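Long-range contact in flavocytochrome C3 fumarate reductase (PDB 1QO8), which catalyses the essentially one-way reduction of fumarate to succinate in vitro, using FAD and four covalently bound c-type hemes: residues 409-421 with 482-496. Numbering follows the deposited sequence.
Sequences GQFAWIIFDNQLY and LNMTQSPYYAVKVAP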
loop_
_atom_site.group_PDB
_atom_site.type_symbol
_atom_site.label_atom_id
_atom_site.label_comp_id
_atom_site.label_asym_id
_atom_site.label_seq_id
_atom_site.Cartn_x
_atom_site.Cartn_y
_atom_site.Cartn_z
ATOM N N GLY A 409 2.293 23.244 -16.125
ATOM C CA GLY A 409 3.528 22.487 -16.288
ATOM C C GLY A 409 3.975 21.909 -14.969
ATOM O O GLY A 409 4.918 21.128 -14.931
ATOM N N GLN A 410 3.335 22.204 -13.837
ATOM C CA GLN A 410 3.832 21.645 -12.573
ATOM C C GLN A 410 5.258 21.938 -12.171
ATOM O O GLN A 410 5.897 21.132 -11.472
ATOM C CB GLN A 410 3.846 20.110 -12.719
ATOM C CG GLN A 410 2.946 19.530 -11.685
ATOM C CD GLN A 410 1.593 19.259 -12.349
ATOM O OE1 GLN A 410 1.448 19.592 -13.530
ATOM N NE2 GLN A 410 0.799 18.641 -11.485
ATOM N N PHE A 411 5.770 23.110 -12.530
ATOM C CA PHE A 411 7.082 23.530 -12.035
ATOM C C PHE A 411 7.070 25.041 -11.748
ATOM O O PHE A 411 6.120 25.713 -12.104
ATOM C CB PHE A 411 8.158 23.192 -13.064
ATOM C CG PHE A 411 8.119 24.069 -14.278
ATOM C CD1 PHE A 411 7.296 23.744 -15.330
ATOM C CD2 PHE A 411 8.893 25.214 -14.374
ATOM C CE1 PHE A 411 7.240 24.489 -16.505
ATOM C CE2 PHE A 411 8.796 26.027 -15.492
ATOM C CZ PHE A 411 7.991 25.672 -16.577
ATOM N N ALA A 412 8.174 25.528 -11.195
ATOM C CA ALA A 412 8.212 27.018 -11.007
ATOM C C ALA A 412 9.629 27.423 -11.325
ATOM O O ALA A 412 10.530 26.570 -11.592
ATOM C CB ALA A 412 7.765 27.312 -9.568
ATOM N N TRP A 413 9.877 28.703 -11.329
ATOM C CA TRP A 413 11.224 29.266 -11.420
ATOM C C TRP A 413 11.637 29.974 -10.135
ATOM O O TRP A 413 10.907 30.833 -9.594
ATOM C CB TRP A 413 11.154 30.276 -12.562
ATOM C CG TRP A 413 11.005 29.738 -13.946
ATOM C CD1 TRP A 413 9.917 29.818 -14.746
ATOM C CD2 TRP A 413 12.046 29.128 -14.745
ATOM N NE1 TRP A 413 10.198 29.234 -15.953
ATOM C CE2 TRP A 413 11.494 28.838 -15.990
ATOM C CE3 TRP A 413 13.380 28.870 -14.532
ATOM C CZ2 TRP A 413 12.219 28.226 -17.035
ATOM C CZ3 TRP A 413 14.137 28.269 -15.534
ATOM C CH2 TRP A 413 13.527 27.937 -16.778
ATOM N N ILE A 414 12.852 29.758 -9.640
ATOM C CA ILE A 414 13.295 30.610 -8.538
ATOM C C ILE A 414 14.262 31.674 -9.082
ATOM O O ILE A 414 15.162 31.250 -9.822
ATOM C CB ILE A 414 13.855 29.809 -7.381
ATOM C CG1 ILE A 414 12.661 29.114 -6.693
ATOM C CG2 ILE A 414 14.650 30.672 -6.422
ATOM C CD1 ILE A 414 13.043 28.079 -5.674
ATOM N N ILE A 415 13.968 32.931 -8.764
ATOM C CA ILE A 415 14.470 34.120 -9.510
ATOM C C ILE A 415 15.131 35.135 -8.595
ATOM O O ILE A 415 14.730 35.073 -7.440
ATOM C CB ILE A 415 13.236 34.673 -10.189
ATOM C CG1 ILE A 415 13.488 34.062 -11.569
ATOM C CG2 ILE A 415 12.488 35.997 -10.307
ATOM C CD1 ILE A 415 12.297 33.254 -11.899
ATOM N N PHE A 416 16.230 35.754 -9.035
ATOM C CA PHE A 416 16.942 36.641 -8.118
ATOM C C PHE A 416 17.873 37.508 -8.963
ATOM O O PHE A 416 17.993 37.217 -10.164
ATOM C CB PHE A 416 17.644 35.990 -6.936
ATOM C CG PHE A 416 18.513 34.844 -7.408
ATOM C CD1 PHE A 416 19.789 35.075 -7.906
ATOM C CD2 PHE A 416 17.963 33.540 -7.428
ATOM C CE1 PHE A 416 20.535 33.949 -8.326
ATOM C CE2 PHE A 416 18.728 32.438 -7.839
ATOM C CZ PHE A 416 20.007 32.651 -8.308
ATOM N N ASP A 417 18.483 38.558 -8.357
ATOM C CA ASP A 417 19.342 39.386 -9.254
ATOM C C ASP A 417 20.734 39.251 -8.720
ATOM O O ASP A 417 20.928 38.426 -7.796
ATOM C CB ASP A 417 18.786 40.825 -9.234
ATOM C CG ASP A 417 19.105 41.574 -7.947
ATOM O OD1 ASP A 417 19.466 41.015 -6.870
ATOM O OD2 ASP A 417 18.982 42.838 -7.993
ATOM N N ASN A 418 21.747 40.002 -9.116
ATOM C CA ASN A 418 23.147 39.982 -8.683
ATOM C C ASN A 418 23.366 40.264 -7.254
ATOM O O ASN A 418 24.407 39.878 -6.700
ATOM C CB ASN A 418 24.016 40.966 -9.517
ATOM C CG ASN A 418 25.494 41.157 -9.274
ATOM O OD1 ASN A 418 26.429 41.507 -10.002
ATOM N ND2 ASN A 418 26.118 40.912 -8.108
ATOM N N GLN A 419 22.401 40.912 -6.511
ATOM C CA GLN A 419 22.640 41.097 -5.081
ATOM C C GLN A 419 22.607 39.767 -4.379
ATOM O O GLN A 419 23.314 39.384 -3.427
ATOM C CB GLN A 419 21.633 42.113 -4.404
ATOM C CG GLN A 419 21.257 43.301 -5.281
ATOM C CD GLN A 419 20.060 44.088 -4.727
ATOM O OE1 GLN A 419 20.050 44.624 -3.609
ATOM N NE2 GLN A 419 18.931 44.066 -5.399
ATOM N N LEU A 420 21.543 38.951 -4.724
ATOM C CA LEU A 420 21.487 37.648 -4.076
ATOM C C LEU A 420 22.713 36.847 -4.562
ATOM O O LEU A 420 23.306 36.194 -3.759
ATOM C CB LEU A 420 20.209 36.822 -4.441
ATOM C CG LEU A 420 19.922 35.670 -3.486
ATOM C CD1 LEU A 420 18.378 35.493 -3.352
ATOM C CD2 LEU A 420 20.463 34.313 -3.995
ATOM N N TYR A 421 22.996 36.861 -5.838
ATOM C CA TYR A 421 24.082 36.027 -6.395
ATOM C C TYR A 421 25.357 36.346 -5.636
ATOM O O TYR A 421 26.047 35.444 -5.165
ATOM C CB TYR A 421 24.336 36.307 -7.874
ATOM C CG TYR A 421 25.362 35.406 -8.572
ATOM C CD1 TYR A 421 24.954 34.188 -9.129
ATOM C CD2 TYR A 421 26.693 35.810 -8.736
ATOM C CE1 TYR A 421 25.870 33.414 -9.803
ATOM C CE2 TYR A 421 27.634 35.048 -9.375
ATOM C CZ TYR A 421 27.190 33.796 -9.907
ATOM O OH TYR A 421 28.051 32.993 -10.612
ATOM N N LEU A 482 15.358 41.783 -0.645
ATOM C CA LEU A 482 16.193 42.223 -1.764
ATOM C C LEU A 482 15.147 42.359 -2.826
ATOM O O LEU A 482 14.280 41.506 -2.921
ATOM C CB LEU A 482 17.129 41.022 -2.247
ATOM C CG LEU A 482 18.334 40.632 -1.398
ATOM C CD1 LEU A 482 19.254 39.481 -1.984
ATOM C CD2 LEU A 482 19.257 41.846 -1.199
ATOM N N ASN A 483 15.303 43.287 -3.703
ATOM C CA ASN A 483 14.537 43.490 -4.889
ATOM C C ASN A 483 15.365 42.939 -6.051
ATOM O O ASN A 483 16.453 42.412 -5.824
ATOM C CB ASN A 483 14.581 45.042 -5.035
ATOM C CG ASN A 483 16.093 45.299 -5.202
ATOM O OD1 ASN A 483 16.905 44.886 -4.351
ATOM N ND2 ASN A 483 16.707 45.901 -6.143
ATOM N N MET A 484 14.939 43.188 -7.247
ATOM C CA MET A 484 15.535 42.712 -8.477
ATOM C C MET A 484 15.734 43.968 -9.333
ATOM O O MET A 484 14.846 44.370 -10.096
ATOM C CB MET A 484 14.600 41.667 -9.115
ATOM C CG MET A 484 14.636 40.345 -8.319
ATOM S SD MET A 484 13.607 39.034 -9.053
ATOM C CE MET A 484 14.477 38.831 -10.574
ATOM N N THR A 485 16.887 44.585 -9.170
ATOM C CA THR A 485 17.271 45.791 -9.893
ATOM C C THR A 485 18.713 45.705 -10.332
ATOM O O THR A 485 19.080 46.574 -11.140
ATOM C CB THR A 485 17.240 47.018 -8.920
ATOM O OG1 THR A 485 17.983 46.627 -7.760
ATOM C CG2 THR A 485 15.846 47.383 -8.474
ATOM N N GLN A 486 19.524 44.724 -9.867
ATOM C CA GLN A 486 20.931 44.755 -10.306
ATOM C C GLN A 486 21.310 43.548 -11.158
ATOM O O GLN A 486 21.119 42.339 -10.856
ATOM C CB GLN A 486 21.785 44.793 -9.052
ATOM C CG GLN A 486 21.583 46.067 -8.197
ATOM C CD GLN A 486 22.622 46.067 -7.090
ATOM O OE1 GLN A 486 23.648 45.402 -7.278
ATOM N NE2 GLN A 486 22.390 46.736 -5.974
ATOM N N SER A 487 21.759 43.846 -12.352
ATOM C CA SER A 487 22.019 42.859 -13.383
ATOM C C SER A 487 23.272 42.076 -13.389
ATOM O O SER A 487 23.951 42.670 -12.553
ATOM C CB SER A 487 21.741 43.586 -14.699
ATOM O OG SER A 487 22.728 43.443 -15.660
ATOM N N PRO A 488 23.277 40.739 -13.387
ATOM C CA PRO A 488 22.519 39.954 -14.320
ATOM C C PRO A 488 21.293 39.488 -13.492
ATOM O O PRO A 488 21.358 39.501 -12.264
ATOM C CB PRO A 488 23.280 38.773 -14.859
ATOM C CG PRO A 488 24.661 38.906 -14.347
ATOM C CD PRO A 488 24.597 40.069 -13.414
ATOM N N TYR A 489 20.241 39.032 -14.125
ATOM C CA TYR A 489 19.117 38.399 -13.462
ATOM C C TYR A 489 19.152 36.880 -13.732
ATOM O O TYR A 489 19.626 36.491 -14.784
ATOM C CB TYR A 489 17.783 38.983 -13.927
ATOM C CG TYR A 489 17.763 40.511 -13.705
ATOM C CD1 TYR A 489 18.268 41.349 -14.666
ATOM C CD2 TYR A 489 17.301 41.038 -12.542
ATOM C CE1 TYR A 489 18.267 42.739 -14.427
ATOM C CE2 TYR A 489 17.261 42.402 -12.299
ATOM C CZ TYR A 489 17.759 43.244 -13.276
ATOM O OH TYR A 489 17.754 44.597 -13.009
ATOM N N TYR A 490 18.751 36.086 -12.740
ATOM C CA TYR A 490 18.976 34.655 -12.771
ATOM C C TYR A 490 17.684 33.873 -12.546
ATOM O O TYR A 490 16.828 34.399 -11.835
ATOM C CB TYR A 490 19.880 34.264 -11.593
ATOM C CG TYR A 490 21.291 34.791 -11.774
ATOM C CD1 TYR A 490 22.272 34.118 -12.483
ATOM C CD2 TYR A 490 21.597 36.044 -11.214
ATOM C CE1 TYR A 490 23.547 34.675 -12.623
ATOM C CE2 TYR A 490 22.852 36.600 -11.319
ATOM C CZ TYR A 490 23.814 35.890 -12.022
ATOM O OH TYR A 490 25.059 36.460 -12.127
ATOM N N ALA A 491 17.648 32.632 -13.065
ATOM C CA ALA A 491 16.556 31.726 -12.673
ATOM C C ALA A 491 16.990 30.244 -12.639
ATOM O O ALA A 491 17.782 29.813 -13.492
ATOM C CB ALA A 491 15.426 31.829 -13.677
ATOM N N VAL A 492 16.360 29.481 -11.732
ATOM C CA VAL A 492 16.562 28.061 -11.705
ATOM C C VAL A 492 15.175 27.349 -11.830
ATOM O O VAL A 492 14.251 27.773 -11.112
ATOM C CB VAL A 492 16.913 27.354 -10.408
ATOM C CG1 VAL A 492 17.817 26.148 -10.680
ATOM C CG2 VAL A 492 17.211 28.230 -9.241
ATOM N N LYS A 493 15.121 26.310 -12.659
ATOM C CA LYS A 493 13.823 25.638 -12.822
ATOM C C LYS A 493 13.597 24.553 -11.793
ATOM O O LYS A 493 14.513 23.765 -11.557
ATOM C CB LYS A 493 13.742 25.095 -14.250
ATOM C CG LYS A 493 12.369 24.521 -14.637
ATOM C CD LYS A 493 12.579 24.144 -16.132
ATOM C CE LYS A 493 11.361 23.876 -16.926
ATOM N NZ LYS A 493 11.796 23.491 -18.356
ATOM N N VAL A 494 12.501 24.601 -10.997
ATOM C CA VAL A 494 12.314 23.609 -9.916
ATOM C C VAL A 494 10.946 22.994 -9.871
ATOM O O VAL A 494 10.020 23.448 -10.518
ATOM C CB VAL A 494 12.564 24.242 -8.541
ATOM C CG1 VAL A 494 13.938 24.922 -8.545
ATOM C CG2 VAL A 494 11.472 25.313 -8.239
ATOM N N ALA A 495 10.758 21.908 -9.150
ATOM C CA ALA A 495 9.531 21.198 -8.934
ATOM C C ALA A 495 9.730 20.323 -7.720
ATOM O O ALA A 495 10.836 19.968 -7.308
ATOM C CB ALA A 495 9.169 20.434 -10.212
ATOM N N PRO A 496 8.661 20.117 -6.937
ATOM C CA PRO A 496 8.808 19.213 -5.814
ATOM C C PRO A 496 9.288 17.844 -6.344
ATOM O O PRO A 496 8.965 17.449 -7.436
ATOM C CB PRO A 496 7.408 19.106 -5.218
ATOM C CG PRO A 496 6.553 20.017 -5.987
ATOM C CD PRO A 496 7.287 20.449 -7.283
HETATM O O HOH W 1 17.491 39.240 -5.825
#
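Strands 412-417 and 489-496 pair antiparallel inside the mixed sheet of the lobe that probably corresponds to the mobile capping domain of fumarate reductases, probably the part whose swing makes this conformation open. Ala-412, Ile-414 and Phe-416 form hydrogen-bonded pairs with Val-494, Val-492 and Tyr-490, and strand 381-383 continues the sheet beyond 412-417.

On one face Lys-493 runs extended, CG anti to its backbone N (chi1 -172°), across the faces of two aromatic rings. Lys-493 CB lies over the six-membered ring of Trp-413, 3.4 Å from Trp-413 CZ3. Lys-493 CE sits over the Phe-411 ring, 3.6 Å from Phe-411 CE2. Lys-493 NZ is 5.0 Å from the centroid of the Phe-411 ring, a cation-pi contact. Farther along this face Ala-491 CB packs on Ile-415 CG1, and the side chains of Met-484 and Ile-415 cross at about a right angle, with SD meeting CG2. The other face carries an aromatic cluster: Tyr-490 lies almost parallel to Tyr-421 (planes 4° apart) but slid aside, placing its OH over the centre of the Tyr-421 ring, and Tyr-490 CB sits over one face of the Phe-416 ring, 3.3 Å from Phe-416 CE1.

At the start of helix 418-423, Asp-417 is the N-cap. Its OD1 accepts from Gln-419 N, met from above the carboxylate plane, and its OD2 is gripped by three donors, tying the loop before strand 489-496 to the helix start. Gln-419 NE2 takes the syn lone pair of Asp-417 OD2 at 2.9 Å, nearly straight at 175°; Thr-485 N and Gln-486 N both arrive on the anti side, Gln-486 N at 2.7 Å from Asp-417 OD2.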